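Sp1 protein (Swine acute diarrhea syndrome coronavirus, PDB 6LPA) probably suppresses host gene expression, as other coronavirus nsp1 proteins do, and is linked to altered host proliferation and immune evasion. Local coordinates at residues 45-50 and 79-84. Numbering follows the deposited sequence.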
ATOM      1  N   VAL A  45      11.011  10.062  -7.029  1.00 47.46           N
ATOM      2  CA  VAL A  45      10.183  10.758  -7.991  1.00 46.39           C
ATOM      3  C   VAL A  45       9.148  11.502  -7.170  1.00 47.61           C
ATOM      4  O   VAL A  45       8.344  10.879  -6.466  1.00 45.82           O
ATOM      5  CB  VAL A  45       9.534   9.789  -8.985  1.00 48.25           C
ATOM      6  CG1 VAL A  45       8.757  10.543 -10.070  1.00 43.79           C
ATOM      7  CG2 VAL A  45      10.607   8.874  -9.573  1.00 48.84           C
ATOM      8  N   ALA A  46       9.190  12.829  -7.228  1.00 43.64           N
ATOM      9  CA  ALA A  46       8.257  13.642  -6.467  1.00 45.91           C
ATOM     10  C   ALA A  46       6.831  13.428  -6.967  1.00 46.46           C
ATOM     11  O   ALA A  46       6.592  13.150  -8.148  1.00 46.91           O
ATOM     12  CB  ALA A  46       8.631  15.121  -6.577  1.00 44.68           C
ATOM     13  N   PHE A  47       5.873  13.560  -6.060  1.00 47.09           N
ATOM     14  CA  PHE A  47       4.484  13.553  -6.482  1.00 49.18           C
ATOM     15  C   PHE A  47       4.228  14.770  -7.360  1.00 51.59           C
ATOM     16  O   PHE A  47       4.628  15.891  -7.021  1.00 48.78           O
ATOM     17  CB  PHE A  47       3.536  13.571  -5.288  1.00 46.53           C
ATOM     18  CG  PHE A  47       2.083  13.594  -5.694  1.00 48.97           C
ATOM     19  CD1 PHE A  47       1.431  12.415  -6.042  1.00 50.38           C
ATOM     20  CD2 PHE A  47       1.394  14.798  -5.815  1.00 48.52           C
ATOM     21  CE1 PHE A  47       0.110  12.413  -6.460  1.00 51.66           C
ATOM     22  CE2 PHE A  47       0.066  14.808  -6.202  1.00 51.41           C
ATOM     23  CZ  PHE A  47      -0.581  13.604  -6.543  1.00 54.51           C
ATOM     24  N   GLY A  48       3.542  14.549  -8.477  1.00 44.67           N
ATOM     25  CA  GLY A  48       3.394  15.549  -9.508  1.00 51.85           C
ATOM     26  C   GLY A  48       4.217  15.266 -10.737  1.00 57.63           C
ATOM     27  O   GLY A  48       3.905  15.793 -11.812  1.00 61.23           O
ATOM     28  N   LEU A  49       5.242  14.415 -10.615  1.00 53.83           N
ATOM     29  CA  LEU A  49       6.108  14.048 -11.724  1.00 50.36           C
ATOM     30  C   LEU A  49       5.909  12.604 -12.169  1.00 53.00           C
ATOM     31  O   LEU A  49       6.724  12.084 -12.927  1.00 53.29           O
ATOM     32  CB  LEU A  49       7.576  14.289 -11.353  1.00 55.35           C
ATOM     33  CG  LEU A  49       7.905  15.639 -10.725  1.00 52.72           C
ATOM     34  CD1 LEU A  49       9.417  15.802 -10.556  1.00 54.75           C
ATOM     35  CD2 LEU A  49       7.338  16.760 -11.548  1.00 54.83           C
ATOM     36  N   GLN A  50       4.830  11.941 -11.742  1.00 50.34           N
ATOM     37  CA  GLN A  50       4.651  10.554 -12.151  1.00 48.67           C
ATOM     38  C   GLN A  50       4.519  10.428 -13.654  1.00 51.48           C
ATOM     39  O   GLN A  50       4.780   9.354 -14.201  1.00 52.82           O
ATOM     40  CB  GLN A  50       3.429   9.923 -11.464  1.00 52.91           C
ATOM     41  CG  GLN A  50       2.113  10.642 -11.727  1.00 49.55           C
ATOM     42  CD  GLN A  50       1.833  11.682 -10.670  1.00 52.30           C
ATOM     43  OE1 GLN A  50       2.752  12.137  -9.983  1.00 48.89           O
ATOM     44  NE2 GLN A  50       0.566  12.058 -10.518  1.00 49.45           N
ATOM     45  N   GLY A  79      -0.107   3.673  -8.239  1.00 47.77           N
ATOM     46  CA  GLY A  79      -1.353   4.401  -8.397  1.00 47.97           C
ATOM     47  C   GLY A  79      -2.058   4.796  -7.106  1.00 48.96           C
ATOM     48  O   GLY A  79      -2.967   5.629  -7.148  1.00 51.67           O
ATOM     49  N   ALA A  80      -1.661   4.245  -5.963  1.00 48.90           N
ATOM     50  CA  ALA A  80      -2.324   4.627  -4.718  1.00 50.27           C
ATOM     51  C   ALA A  80      -2.117   6.111  -4.415  1.00 51.35           C
ATOM     52  O   ALA A  80      -1.071   6.697  -4.718  1.00 47.42           O
ATOM     53  CB  ALA A  80      -1.815   3.785  -3.548  1.00 48.00           C
ATOM     54  N   ARG A  81      -3.128   6.716  -3.793  1.00 51.69           N
ATOM     55  CA  ARG A  81      -3.157   8.155  -3.525  1.00 50.73           C
ATOM     56  C   ARG A  81      -3.615   8.444  -2.097  1.00 52.64           C
ATOM     57  O   ARG A  81      -4.732   8.925  -1.874  1.00 52.12           O
ATOM     58  CB  ARG A  81      -4.065   8.871  -4.529  1.00 49.59           C
ATOM     59  CG  ARG A  81      -3.573   8.847  -5.965  1.00 49.23           C
ATOM     60  CD  ARG A  81      -2.411   9.809  -6.155  1.00 44.95           C
ATOM     61  NE  ARG A  81      -1.925   9.809  -7.532  1.00 47.07           N
ATOM     62  CZ  ARG A  81      -1.137   8.873  -8.047  1.00 47.95           C
ATOM     63  NH1 ARG A  81      -0.728   7.849  -7.303  1.00 46.73           N
ATOM     64  NH2 ARG A  81      -0.751   8.960  -9.307  1.00 49.99           N
ATOM     65  N   PRO A  82      -2.760   8.212  -1.102  1.00 54.18           N
ATOM     66  CA  PRO A  82      -3.053   8.711   0.240  1.00 52.43           C
ATOM     67  C   PRO A  82      -2.757  10.198   0.330  1.00 55.86           C
ATOM     68  O   PRO A  82      -2.009  10.774  -0.472  1.00 57.42           O
ATOM     69  CB  PRO A  82      -2.102   7.915   1.133  1.00 54.23           C
ATOM     70  CG  PRO A  82      -0.914   7.725   0.265  1.00 53.82           C
ATOM     71  CD  PRO A  82      -1.435   7.570  -1.157  1.00 52.41           C
ATOM     72  N   ARG A  83      -3.363  10.827   1.328  1.00 52.97           N
ATOM     73  CA  ARG A  83      -3.040  12.216   1.600  1.00 58.87           C
ATOM     74  C   ARG A  83      -1.578  12.327   2.021  1.00 59.20           C
ATOM     75  O   ARG A  83      -0.993  11.388   2.575  1.00 60.44           O
ATOM     76  CB  ARG A  83      -3.951  12.782   2.690  1.00 63.86           C
ATOM     77  CG  ARG A  83      -5.436  12.530   2.463  1.00 58.75           C
ATOM     78  CD  ARG A  83      -6.170  12.402   3.804  1.00 62.98           C
ATOM     79  NE  ARG A  83      -7.617  12.187   3.679  1.00 63.99           N
ATOM     80  CZ  ARG A  83      -8.252  11.071   4.045  1.00 64.95           C
ATOM     81  NH1 ARG A  83      -7.576  10.042   4.543  1.00 61.76           N
ATOM     82  NH2 ARG A  83      -9.570  10.980   3.905  1.00 64.15           N
ATOM     83  N   CYS A  84      -0.974  13.469   1.716  1.00 61.04           N
ATOM     84  CA  CYS A  84       0.414  13.734   2.091  1.00 59.22           C
ATOM     85  C   CYS A  84       1.393  12.833   1.354  1.00 57.24           C
ATOM     86  O   CYS A  84       2.556  12.727   1.761  1.00 54.78           O
ATOM     87  CB  CYS A  84       0.627  13.586   3.601  1.00 58.95           C
ATOM     88  SG  CYS A  84      -0.462  14.649   4.569  1.00 76.67           S
TER
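R81 lays the CD-NE part of its side chain against the edge of the F47 ring, with NE 3.5 Å from CE1 and close to the ring plane. The contact links two surface loops of the six-stranded mixed sheet in the nsp1 fold: a type II beta turn, A46 to L49, leaving edge strand 42-46, and the connection between strands 71-77 and 85-91. Ring and guanidinium planes stand 89° apart, and NE sits at the rim of the ring instead of over its face, which excludes a stacked cation-pi pair. With CB directed toward 79-84 and CG anti to the backbone N (chi1 179°), the F47 ring extends to R81. Further out on R81, NH2 comes within 3.6 Å of Q50 NE2, two nitrogens meeting without a hydrogen bond. The Q50 amide is held from its other end, where G48 N donates to OE1 at 3.0 Å, tying the side chain back over the turn. F47, Q50 and R81 all touch W88 of strand 85-91. R81 NH1 hydrogen-bonds to F78 O and, at 2.9 Å, to A80 O; this second oxygen lies in the guanidinium plane, whereas NH1 stands 59° out of the A80 carbonyl plane.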